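Local atomic coordinates of inulin fructotransferase (Bacillus sp. snu-7, PDB entry 2INV), a protein that probably cleaves inulin from its chain end by intramolecular fructosyl transfer, releasing cyclic di-fructose anhydride, and works as a three-chain assembly. Residues D169-F180 / R190-M201; D315-N326 / P350-N361. All coordinates share one frame; numbering follows the deposited sequence.

Contact 1 (D169-F180 / R190-M201); sequences DNDSFHITGMGF and RGADALRVNDNM. With FRU (beta-D-fructofuranose), chain E.
Gly191 O takes the N-H of Asn170. Asp193 O receives Ser172 N and a water that also serves Asn170 OD1 and Phe173 N. The Asp193 carboxylate grips the bound fructose with both oxygens, OD2 to O3 of the sugar at 2.6 Å and OD1 to O4; OD2 also pairs with Arg134, which probably eases the closeness of Asp171 OD1 to Asp193 OD2, 3.4 Å apart. Leu195 turns CD1 against Phe173 CB at 3.5 Å. The Arg196 guanidinium lies flat on the His174 ring, NH1 over one face, planes 23° apart, and NH1 also forms a salt bridge with Asp199 of the second subunit. Strands 174-176 and 196-198, 6° apart in direction, pair firmly at His174-Ile175 with Arg196-Val197, in adjacent coils of the right-handed parallel beta-helix. Asn198 O accepts Thr176 OG1 from above its carbonyl plane at 2.8 Å. Asn200, CG anti to its carbonyl carbon (chi1 -51°), sets its amide against the neighbouring coil, beside Met178 and across Ile175: ND2 gives to Ile175 O at 2.9 Å, OD1 accepts Met178 N at 2.9 Å, and Asn223 OD1 takes ND2 as well. A leucine here would probably leave Met178 N without its acceptor. Met201 N bonds Met178 O; Met201 O takes Phe180 N.

Contact 2 (D315-N326 / P350-N361); sequences DLYGVVHIAGDN and PTQILIAGGDAN
Leu354 CD2 and Ala356 CB come obliquely at the imidazole of His321, Ala356 CB to His321 CE1 at 3.6 Å. Within segment 315-326 the Tyr317 ring lies over one face of that imidazole, CZ 3.5 Å above its plane, and the carbonyl oxygen of Tyr317 sits at its edge. With CG anti to the backbone N (chi1 172°), Leu354 runs beside His321 and brings CD2 to 3.2 Å from Tyr317 O, a buried oxygen that has no polar partner. On the face with Ile322 and Ile355, Ile355 CD1 lies against Ile322 CB, the two side chains pointing the same way, and Phe334 packs on Val320 and Ile353. Between the faces the parallel backbones pair closely, Leu354 N meeting Val320 O almost straight on (N-H...O 178°) and Ile322 N meeting Leu354 O. A beta bulge after Ile322 shifts the register by one, so Ala323 pairs with Gly357. Past it, the flat amide of Asn361 holds Gly324 O in its plane through ND2 at 2.8 Å; OD1 of the same amide accepts Asn327 N. Asp325 OD1 takes Asp359 N on its anti side at 2.7 Å, and Asp359 O receives Asn326 N. Parallel strands of successive coils thus pair up to a corner at Gly324, bonded there by the Asn361 amide, as in the right-handed parallel beta-helix of the pectate-lyase-like clan.

In the fold
Contact 1 comes first along the chain and is complete before contact 2 begins. Their centres lie about 29 Å apart and their nearest atoms about 19 Å, so they do not touch. Each joins neighbouring coils of the same right-handed parallel beta-helix, but strands 174-181 and 196-198 lie in a different strand stack from 320-323 and 351-357. The stack of contact 2 runs back through 280-283, 258-260 and 232-240 to 207-211 and strand 185-193. Contact 1 is mostly buried near the middle of the chain, with a sugar and the subunit interfaces beside it; contact 2, farther out, touches the second subunit where Asn326 packs on His367 of that subunit. The solenoid thus carries sugar binding and trimer contacts on a continuous scaffold.

Contact 1 (D169-F180 / R190-M201)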
loop_
_atom_site.group_PDB
_atom_site.type_symbol
_atom_site.label_atom_id
_atom_site.label_comp_id
_atom_site.label_asym_id
_atom_site.label_seq_id
_atom_site.Cartn_x
_atom_site.Cartn_y
_atom_site.Cartn_z
ATOM N N ASP A 169 5.655 25.317 3.621
ATOM C CA ASP A 169 6.006 24.094 4.325
ATOM C C ASP A 169 4.744 23.559 4.956
ATOM O O ASP A 169 3.950 24.299 5.547
ATOM C CB ASP A 169 7.093 24.356 5.356
ATOM C CG ASP A 169 8.388 24.813 4.706
ATOM O OD1 ASP A 169 8.514 24.664 3.466
ATOM O OD2 ASP A 169 9.286 25.312 5.416
ATOM N N ASN A 170 4.563 22.257 4.815
ATOM C CA ASN A 170 3.358 21.604 5.290
ATOM C C ASN A 170 3.647 20.371 6.126
ATOM O O ASN A 170 4.697 19.744 5.999
ATOM C CB ASN A 170 2.548 21.185 4.077
ATOM C CG ASN A 170 3.398 20.435 3.059
ATOM O OD1 ASN A 170 3.387 19.205 3.007
ATOM N ND2 ASN A 170 4.161 21.179 2.263
ATOM N N ASP A 171 2.713 20.028 7.000
ATOM C CA ASP A 171 2.881 18.839 7.800
ATOM C C ASP A 171 1.661 17.943 7.760
ATOM O O ASP A 171 0.526 18.388 7.875
ATOM C CB ASP A 171 3.218 19.170 9.249
ATOM C CG ASP A 171 3.626 17.936 10.027
ATOM O OD1 ASP A 171 4.245 17.034 9.414
ATOM O OD2 ASP A 171 3.338 17.854 11.242
ATOM N N SER A 172 1.941 16.663 7.569
ATOM C CA SER A 172 0.947 15.606 7.519
ATOM C C SER A 172 -0.124 15.781 6.447
ATOM O O SER A 172 -1.307 15.552 6.708
ATOM C CB SER A 172 0.282 15.463 8.884
ATOM O OG SER A 172 -0.182 14.139 9.068
ATOM N N PHE A 173 0.268 16.170 5.237
ATOM C CA PHE A 173 -0.721 16.323 4.178
ATOM C C PHE A 173 -1.058 14.940 3.650
ATOM O O PHE A 173 -0.243 14.012 3.760
ATOM C CB PHE A 173 -0.184 17.221 3.066
ATOM C CG PHE A 173 -0.445 18.691 3.301
ATOM C CD1 PHE A 173 -0.546 19.193 4.595
ATOM C CD2 PHE A 173 -0.563 19.574 2.238
ATOM C CE1 PHE A 173 -0.758 20.548 4.825
ATOM C CE2 PHE A 173 -0.775 20.930 2.455
ATOM C CZ PHE A 173 -0.872 21.424 3.752
ATOM N N HIS A 174 -2.260 14.801 3.095
ATOM C CA HIS A 174 -2.724 13.528 2.558
ATOM C C HIS A 174 -3.395 13.760 1.208
ATOM O O HIS A 174 -4.353 14.538 1.100
ATOM C CB HIS A 174 -3.711 12.900 3.544
ATOM C CG HIS A 174 -3.965 11.443 3.321
ATOM N ND1 HIS A 174 -3.362 10.721 2.313
ATOM C CD2 HIS A 174 -4.721 10.557 4.014
ATOM C CE1 HIS A 174 -3.736 9.457 2.395
ATOM N NE2 HIS A 174 -4.559 9.331 3.417
ATOM N N ILE A 175 -2.879 13.085 0.184
ATOM C CA ILE A 175 -3.402 13.201 -1.174
ATOM C C ILE A 175 -3.760 11.801 -1.665
ATOM O O ILE A 175 -2.881 11.072 -2.125
ATOM C CB ILE A 175 -2.332 13.760 -2.135
ATOM C CG1 ILE A 175 -1.814 15.115 -1.640
ATOM C CG2 ILE A 175 -2.902 13.869 -3.544
ATOM C CD1 ILE A 175 -2.872 16.209 -1.591
ATOM N N THR A 176 -5.027 11.410 -1.567
ATOM C CA THR A 176 -5.395 10.070 -2.011
ATOM C C THR A 176 -6.672 9.941 -2.848
ATOM O O THR A 176 -7.549 10.793 -2.811
ATOM C CB THR A 176 -5.477 9.110 -0.802
ATOM O OG1 THR A 176 -5.759 7.784 -1.263
ATOM C CG2 THR A 176 -6.569 9.554 0.160
ATOM N N GLY A 177 -6.732 8.858 -3.618
ATOM C CA GLY A 177 -7.868 8.553 -4.476
ATOM C C GLY A 177 -8.161 9.548 -5.578
ATOM O O GLY A 177 -9.245 9.546 -6.150
HETATM N N MSE A 178 -7.187 10.384 -5.907
HETATM C CA MSE A 178 -7.390 11.407 -6.927
HETATM C C MSE A 178 -7.222 10.989 -8.379
HETATM O O MSE A 178 -6.719 9.900 -8.695
HETATM C CB MSE A 178 -6.475 12.599 -6.659
HETATM C CG MSE A 178 -6.597 13.178 -5.249
HETATM SE SE MSE A 178 -7.844 14.634 -5.128
HETATM C CE MSE A 178 -7.302 15.585 -6.721
ATOM N N GLY A 179 -7.662 11.888 -9.255
ATOM C CA GLY A 179 -7.571 11.675 -10.683
ATOM C C GLY A 179 -7.063 12.968 -11.285
ATOM O O GLY A 179 -7.722 14.008 -11.187
ATOM N N PHE A 180 -5.874 12.917 -11.875
ATOM C CA PHE A 180 -5.275 14.089 -12.502
ATOM C C PHE A 180 -5.127 13.755 -13.974
ATOM O O PHE A 180 -4.586 12.701 -14.318
ATOM C CB PHE A 180 -3.883 14.364 -11.928
ATOM C CG PHE A 180 -3.882 14.779 -10.486
ATOM C CD1 PHE A 180 -3.939 16.127 -10.125
ATOM C CD2 PHE A 180 -3.763 13.824 -9.487
ATOM C CE1 PHE A 180 -3.869 16.509 -8.793
ATOM C CE2 PHE A 180 -3.692 14.200 -8.151
ATOM C CZ PHE A 180 -3.742 15.541 -7.800
ATOM N N ARG A 190 6.080 21.501 -2.056
ATOM C CA ARG A 190 7.341 22.014 -1.553
ATOM C C ARG A 190 7.410 21.920 -0.036
ATOM O O ARG A 190 6.429 22.170 0.642
ATOM C CB ARG A 190 7.463 23.470 -2.006
ATOM C CG ARG A 190 8.835 24.065 -1.869
ATOM C CD ARG A 190 8.931 25.332 -2.656
ATOM N NE ARG A 190 10.324 25.643 -2.949
ATOM C CZ ARG A 190 10.903 25.450 -4.126
ATOM N NH1 ARG A 190 10.200 24.947 -5.124
ATOM N NH2 ARG A 190 12.182 25.754 -4.295
ATOM N N GLY A 191 8.579 21.575 0.493
ATOM C CA GLY A 191 8.733 21.466 1.934
ATOM C C GLY A 191 7.740 20.536 2.601
ATOM O O GLY A 191 7.140 20.874 3.620
ATOM N N ALA A 192 7.568 19.358 2.013
ATOM C CA ALA A 192 6.646 18.356 2.537
ATOM C C ALA A 192 7.294 17.589 3.684
ATOM O O ALA A 192 8.483 17.280 3.658
ATOM C CB ALA A 192 6.237 17.399 1.433
ATOM N N ASP A 193 6.488 17.294 4.693
ATOM C CA ASP A 193 6.921 16.599 5.891
ATOM C C ASP A 193 5.795 15.640 6.293
ATOM O O ASP A 193 4.675 16.071 6.562
ATOM C CB ASP A 193 7.211 17.666 6.958
ATOM C CG ASP A 193 7.648 17.087 8.287
ATOM O OD1 ASP A 193 8.059 15.903 8.343
ATOM O OD2 ASP A 193 7.593 17.833 9.295
ATOM N N ALA A 194 6.100 14.341 6.297
ATOM C CA ALA A 194 5.131 13.297 6.634
ATOM C C ALA A 194 3.978 13.319 5.641
ATOM O O ALA A 194 2.834 13.005 5.987
ATOM C CB ALA A 194 4.605 13.493 8.047
ATOM N N LEU A 195 4.296 13.702 4.409
ATOM C CA LEU A 195 3.312 13.775 3.346
ATOM C C LEU A 195 2.960 12.399 2.835
ATOM O O LEU A 195 3.779 11.475 2.843
ATOM C CB LEU A 195 3.833 14.592 2.161
ATOM C CG LEU A 195 3.021 14.431 0.863
ATOM C CD1 LEU A 195 1.682 15.131 1.002
ATOM C CD2 LEU A 195 3.801 15.001 -0.306
ATOM N N ARG A 196 1.723 12.267 2.391
ATOM C CA ARG A 196 1.298 11.012 1.840
ATOM C C ARG A 196 0.567 11.206 0.540
ATOM O O ARG A 196 -0.433 11.928 0.456
ATOM C CB ARG A 196 0.414 10.262 2.803
ATOM C CG ARG A 196 1.161 9.160 3.503
ATOM C CD ARG A 196 0.253 8.537 4.488
ATOM N NE ARG A 196 -0.204 9.544 5.430
ATOM C CZ ARG A 196 -1.318 9.431 6.142
ATOM N NH1 ARG A 196 -2.088 8.355 6.010
ATOM N NH2 ARG A 196 -1.655 10.385 6.996
ATOM N N VAL A 197 1.112 10.553 -0.472
ATOM C CA VAL A 197 0.593 10.578 -1.815
ATOM C C VAL A 197 0.433 9.096 -2.121
ATOM O O VAL A 197 1.401 8.414 -2.434
ATOM C CB VAL A 197 1.631 11.238 -2.740
ATOM C CG1 VAL A 197 1.175 11.190 -4.177
ATOM C CG2 VAL A 197 1.869 12.680 -2.305
ATOM N N ASN A 198 -0.793 8.597 -2.008
ATOM C CA ASN A 198 -1.064 7.176 -2.228
ATOM C C ASN A 198 -2.428 6.904 -2.859
ATOM O O ASN A 198 -3.379 7.658 -2.650
ATOM C CB ASN A 198 -0.999 6.432 -0.890
ATOM C CG ASN A 198 -2.186 6.742 -0.004
ATOM O OD1 ASN A 198 -2.369 7.886 0.426
ATOM N ND2 ASN A 198 -3.013 5.728 0.263
ATOM N N ASP A 199 -2.506 5.815 -3.622
ATOM C CA ASP A 199 -3.744 5.391 -4.268
ATOM C C ASP A 199 -4.310 6.435 -5.247
ATOM O O ASP A 199 -5.516 6.681 -5.261
ATOM C CB ASP A 199 -4.791 5.079 -3.194
ATOM C CG ASP A 199 -5.806 4.049 -3.643
ATOM O OD1 ASP A 199 -5.520 3.306 -4.603
ATOM O OD2 ASP A 199 -6.892 3.977 -3.030
ATOM N N ASN A 200 -3.450 7.041 -6.065
ATOM C CA ASN A 200 -3.900 8.038 -7.040
ATOM C C ASN A 200 -3.630 7.637 -8.481
ATOM O O ASN A 200 -2.815 6.752 -8.750
ATOM C CB ASN A 200 -3.238 9.408 -6.802
ATOM C CG ASN A 200 -3.347 9.878 -5.375
ATOM O OD1 ASN A 200 -4.472 10.503 -5.038
ATOM N ND2 ASN A 200 -2.422 9.690 -4.580
HETATM N N MSE A 201 -4.319 8.319 -9.395
HETATM C CA MSE A 201 -4.166 8.113 -10.831
HETATM C C MSE A 201 -3.766 9.446 -11.440
HETATM O O MSE A 201 -4.610 10.331 -11.631
HETATM C CB MSE A 201 -5.478 7.630 -11.442
HETATM C CG MSE A 201 -5.505 7.604 -12.965
HETATM SE SE MSE A 201 -4.156 6.488 -13.734
HETATM C CE MSE A 201 -5.014 4.785 -13.494
HETATM C C1 FRU E . 10.025 16.756 14.737
HETATM C C2 FRU E . 10.707 16.756 13.303
HETATM C C3 FRU E . 9.708 16.549 12.128
HETATM C C4 FRU E . 10.487 15.737 11.069
HETATM C C5 FRU E . 11.455 14.971 11.925
HETATM C C6 FRU E . 12.851 15.203 11.605
HETATM O O1 FRU E . 9.289 15.905 14.762
HETATM O O2 FRU E . 11.558 17.884 13.274
HETATM O O3 FRU E . 8.757 17.391 11.525
HETATM O O4 FRU E . 9.641 14.951 10.250
HETATM O O5 FRU E . 11.376 15.509 13.290
HETATM O O6 FRU E . 13.927 14.595 11.687
HETATM O O HOH W 1 2.743 16.973 4.337
HETATM O O HOH W 2 0.006 12.360 5.833
HETATM O O HOH W 3 -7.771 6.022 -1.375
HETATM O O HOH W 4 -7.604 7.263 -7.760
#

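Contact 2 (D315-N326 / P350-N361)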
loop_
_atom_site.group_PDB
_atom_site.type_symbol
_atom_site.label_atom_id
_atom_site.label_comp_id
_atom_site.label_asym_id
_atom_site.label_seq_id
_atom_site.Cartn_x
_atom_site.Cartn_y
_atom_site.Cartn_z
ATOM N N ASP A 315 21.575 6.206 -25.042
ATOM C CA ASP A 315 21.581 4.945 -24.309
ATOM C C ASP A 315 22.799 4.674 -23.450
ATOM O O ASP A 315 22.931 3.593 -22.880
ATOM C CB ASP A 315 21.367 3.798 -25.286
ATOM C CG ASP A 315 19.955 3.773 -25.832
ATOM O OD1 ASP A 315 19.062 3.222 -25.150
ATOM O OD2 ASP A 315 19.724 4.326 -26.929
ATOM N N LEU A 316 23.699 5.641 -23.355
ATOM C CA LEU A 316 24.872 5.447 -22.520
ATOM C C LEU A 316 24.619 6.151 -21.181
ATOM O O LEU A 316 25.373 5.981 -20.225
ATOM C CB LEU A 316 26.134 5.972 -23.215
ATOM C CG LEU A 316 26.565 5.115 -24.416
ATOM C CD1 LEU A 316 27.726 5.767 -25.144
ATOM C CD2 LEU A 316 26.965 3.726 -23.935
ATOM N N TYR A 317 23.527 6.919 -21.116
ATOM C CA TYR A 317 23.131 7.622 -19.890
ATOM C C TYR A 317 22.752 6.531 -18.895
ATOM O O TYR A 317 22.962 6.678 -17.683
ATOM C CB TYR A 317 21.902 8.512 -20.142
ATOM C CG TYR A 317 21.532 9.430 -18.991
ATOM C CD1 TYR A 317 22.236 10.611 -18.765
ATOM C CD2 TYR A 317 20.468 9.128 -18.138
ATOM C CE1 TYR A 317 21.886 11.480 -17.723
ATOM C CE2 TYR A 317 20.110 9.987 -17.083
ATOM C CZ TYR A 317 20.825 11.163 -16.887
ATOM O OH TYR A 317 20.476 12.019 -15.872
ATOM N N GLY A 318 22.188 5.443 -19.424
ATOM C CA GLY A 318 21.774 4.336 -18.583
ATOM C C GLY A 318 20.306 4.409 -18.212
ATOM O O GLY A 318 19.763 5.503 -18.054
ATOM N N VAL A 319 19.655 3.254 -18.090
ATOM C CA VAL A 319 18.244 3.220 -17.713
ATOM C C VAL A 319 18.189 3.698 -16.270
ATOM O O VAL A 319 17.221 4.336 -15.844
ATOM C CB VAL A 319 17.665 1.793 -17.790
ATOM C CG1 VAL A 319 18.045 1.148 -19.110
ATOM C CG2 VAL A 319 18.180 0.958 -16.633
ATOM N N VAL A 320 19.239 3.364 -15.525
ATOM C CA VAL A 320 19.363 3.767 -14.137
ATOM C C VAL A 320 20.666 4.535 -14.029
ATOM O O VAL A 320 21.755 3.997 -14.281
ATOM C CB VAL A 320 19.376 2.555 -13.190
ATOM C CG1 VAL A 320 19.744 3.004 -11.779
ATOM C CG2 VAL A 320 18.008 1.892 -13.187
ATOM N N HIS A 321 20.530 5.799 -13.645
ATOM C CA HIS A 321 21.656 6.707 -13.541
ATOM C C HIS A 321 21.917 7.114 -12.090
ATOM O O HIS A 321 21.051 7.701 -11.431
ATOM C CB HIS A 321 21.338 7.918 -14.412
ATOM C CG HIS A 321 22.479 8.858 -14.599
ATOM N ND1 HIS A 321 22.877 9.757 -13.634
ATOM C CD2 HIS A 321 23.296 9.059 -15.660
ATOM C CE1 HIS A 321 23.887 10.473 -14.095
ATOM N NE2 HIS A 321 24.160 10.069 -15.320
ATOM N N ILE A 322 23.115 6.803 -11.597
ATOM C CA ILE A 322 23.475 7.115 -10.214
ATOM C C ILE A 322 24.694 8.026 -10.073
ATOM O O ILE A 322 25.784 7.731 -10.589
ATOM C CB ILE A 322 23.770 5.835 -9.420
ATOM C CG1 ILE A 322 22.635 4.820 -9.622
ATOM C CG2 ILE A 322 23.909 6.166 -7.937
ATOM C CD1 ILE A 322 21.309 5.237 -9.041
ATOM N N ALA A 323 24.488 9.134 -9.368
ATOM C CA ALA A 323 25.539 10.101 -9.103
ATOM C C ALA A 323 25.376 10.400 -7.619
ATOM O O ALA A 323 24.504 11.174 -7.219
ATOM C CB ALA A 323 25.332 11.369 -9.920
ATOM N N GLY A 324 26.207 9.764 -6.806
ATOM C CA GLY A 324 26.145 9.958 -5.371
ATOM C C GLY A 324 26.961 8.873 -4.698
ATOM O O GLY A 324 27.681 8.133 -5.381
ATOM N N ASP A 325 26.849 8.758 -3.377
ATOM C CA ASP A 325 27.619 7.752 -2.657
ATOM C C ASP A 325 26.766 6.756 -1.879
ATOM O O ASP A 325 25.613 7.018 -1.532
ATOM C CB ASP A 325 28.577 8.415 -1.657
ATOM C CG ASP A 325 29.279 9.628 -2.228
ATOM O OD1 ASP A 325 29.887 9.532 -3.316
ATOM O OD2 ASP A 325 29.217 10.691 -1.580
ATOM N N ASN A 326 27.372 5.606 -1.611
ATOM C CA ASN A 326 26.781 4.534 -0.825
ATOM C C ASN A 326 25.362 4.084 -1.123
ATOM O O ASN A 326 24.654 3.625 -0.228
ATOM C CB ASN A 326 26.903 4.887 0.657
ATOM C CG ASN A 326 28.281 4.598 1.206
ATOM O OD1 ASN A 326 28.673 3.436 1.339
ATOM N ND2 ASN A 326 29.029 5.653 1.525
ATOM N N PRO A 350 23.764 -0.602 -25.063
ATOM C CA PRO A 350 22.919 0.037 -24.060
ATOM C C PRO A 350 23.461 -0.225 -22.656
ATOM O O PRO A 350 23.938 -1.325 -22.356
ATOM C CB PRO A 350 21.571 -0.626 -24.305
ATOM C CG PRO A 350 21.540 -0.692 -25.796
ATOM C CD PRO A 350 22.946 -1.144 -26.164
ATOM N N THR A 351 23.396 0.789 -21.800
ATOM C CA THR A 351 23.865 0.656 -20.424
ATOM C C THR A 351 22.678 0.527 -19.488
ATOM O O THR A 351 21.840 1.421 -19.422
ATOM C CB THR A 351 24.693 1.884 -19.981
ATOM O OG1 THR A 351 25.876 1.992 -20.785
ATOM C CG2 THR A 351 25.090 1.765 -18.512
ATOM N N GLN A 352 22.591 -0.594 -18.783
ATOM C CA GLN A 352 21.491 -0.788 -17.855
ATOM C C GLN A 352 21.718 0.076 -16.626
ATOM O O GLN A 352 20.872 0.900 -16.263
ATOM C CB GLN A 352 21.368 -2.258 -17.439
ATOM C CG GLN A 352 20.956 -3.219 -18.570
ATOM C CD GLN A 352 19.809 -2.706 -19.411
ATOM O OE1 GLN A 352 18.754 -2.307 -18.891
ATOM N NE2 GLN A 352 20.001 -2.726 -20.731
ATOM N N ILE A 353 22.861 -0.112 -15.976
ATOM C CA ILE A 353 23.166 0.672 -14.786
ATOM C C ILE A 353 24.464 1.462 -14.922
ATOM O O ILE A 353 25.533 0.903 -15.172
ATOM C CB ILE A 353 23.251 -0.219 -13.529
ATOM C CG1 ILE A 353 21.883 -0.838 -13.258
ATOM C CG2 ILE A 353 23.708 0.601 -12.327
ATOM C CD1 ILE A 353 21.881 -1.900 -12.181
ATOM N N LEU A 354 24.356 2.777 -14.777
ATOM C CA LEU A 354 25.515 3.652 -14.864
ATOM C C LEU A 354 25.754 4.366 -13.548
ATOM O O LEU A 354 24.879 5.056 -13.012
ATOM C CB LEU A 354 25.354 4.699 -15.973
ATOM C CG LEU A 354 26.455 5.762 -15.983
ATOM C CD1 LEU A 354 27.796 5.110 -16.293
ATOM C CD2 LEU A 354 26.126 6.829 -17.014
ATOM N N ILE A 355 26.965 4.192 -13.047
ATOM C CA ILE A 355 27.395 4.809 -11.812
ATOM C C ILE A 355 28.289 5.954 -12.297
ATOM O O ILE A 355 29.492 5.801 -12.490
ATOM C CB ILE A 355 28.141 3.755 -10.952
ATOM C CG1 ILE A 355 27.245 2.518 -10.789
ATOM C CG2 ILE A 355 28.497 4.312 -9.590
ATOM C CD1 ILE A 355 25.912 2.796 -10.095
ATOM N N ALA A 356 27.643 7.094 -12.530
ATOM C CA ALA A 356 28.258 8.319 -13.045
ATOM C C ALA A 356 29.412 8.879 -12.241
ATOM O O ALA A 356 30.375 9.413 -12.798
ATOM C CB ALA A 356 27.183 9.395 -13.201
ATOM N N GLY A 357 29.297 8.776 -10.928
ATOM C CA GLY A 357 30.336 9.280 -10.066
ATOM C C GLY A 357 29.925 8.918 -8.671
ATOM O O GLY A 357 28.766 8.590 -8.422
ATOM N N GLY A 358 30.859 8.968 -7.744
ATOM C CA GLY A 358 30.482 8.626 -6.400
ATOM C C GLY A 358 31.355 7.557 -5.802
ATOM O O GLY A 358 32.100 6.840 -6.487
ATOM N N ASP A 359 31.214 7.441 -4.494
ATOM C CA ASP A 359 31.981 6.509 -3.715
ATOM C C ASP A 359 31.149 5.436 -3.043
ATOM O O ASP A 359 30.040 5.694 -2.557
ATOM C CB ASP A 359 32.745 7.287 -2.653
ATOM C CG ASP A 359 33.606 6.404 -1.800
ATOM O OD1 ASP A 359 34.519 5.756 -2.351
ATOM O OD2 ASP A 359 33.365 6.358 -0.577
ATOM N N ALA A 360 31.696 4.224 -3.037
ATOM C CA ALA A 360 31.067 3.091 -2.369
ATOM C C ALA A 360 29.732 2.566 -2.884
ATOM O O ALA A 360 29.059 1.819 -2.169
ATOM C CB ALA A 360 30.930 3.413 -0.907
ATOM N N ASN A 361 29.335 2.910 -4.103
ATOM C CA ASN A 361 28.065 2.389 -4.563
ATOM C C ASN A 361 28.152 0.886 -4.723
ATOM O O ASN A 361 29.192 0.350 -5.114
ATOM C CB ASN A 361 27.630 3.096 -5.836
ATOM C CG ASN A 361 27.244 4.534 -5.573
ATOM O OD1 ASN A 361 26.198 4.812 -4.976
ATOM N ND2 ASN A 361 28.088 5.461 -6.011
HETATM O O HOH W 5 27.335 4.124 -19.860
#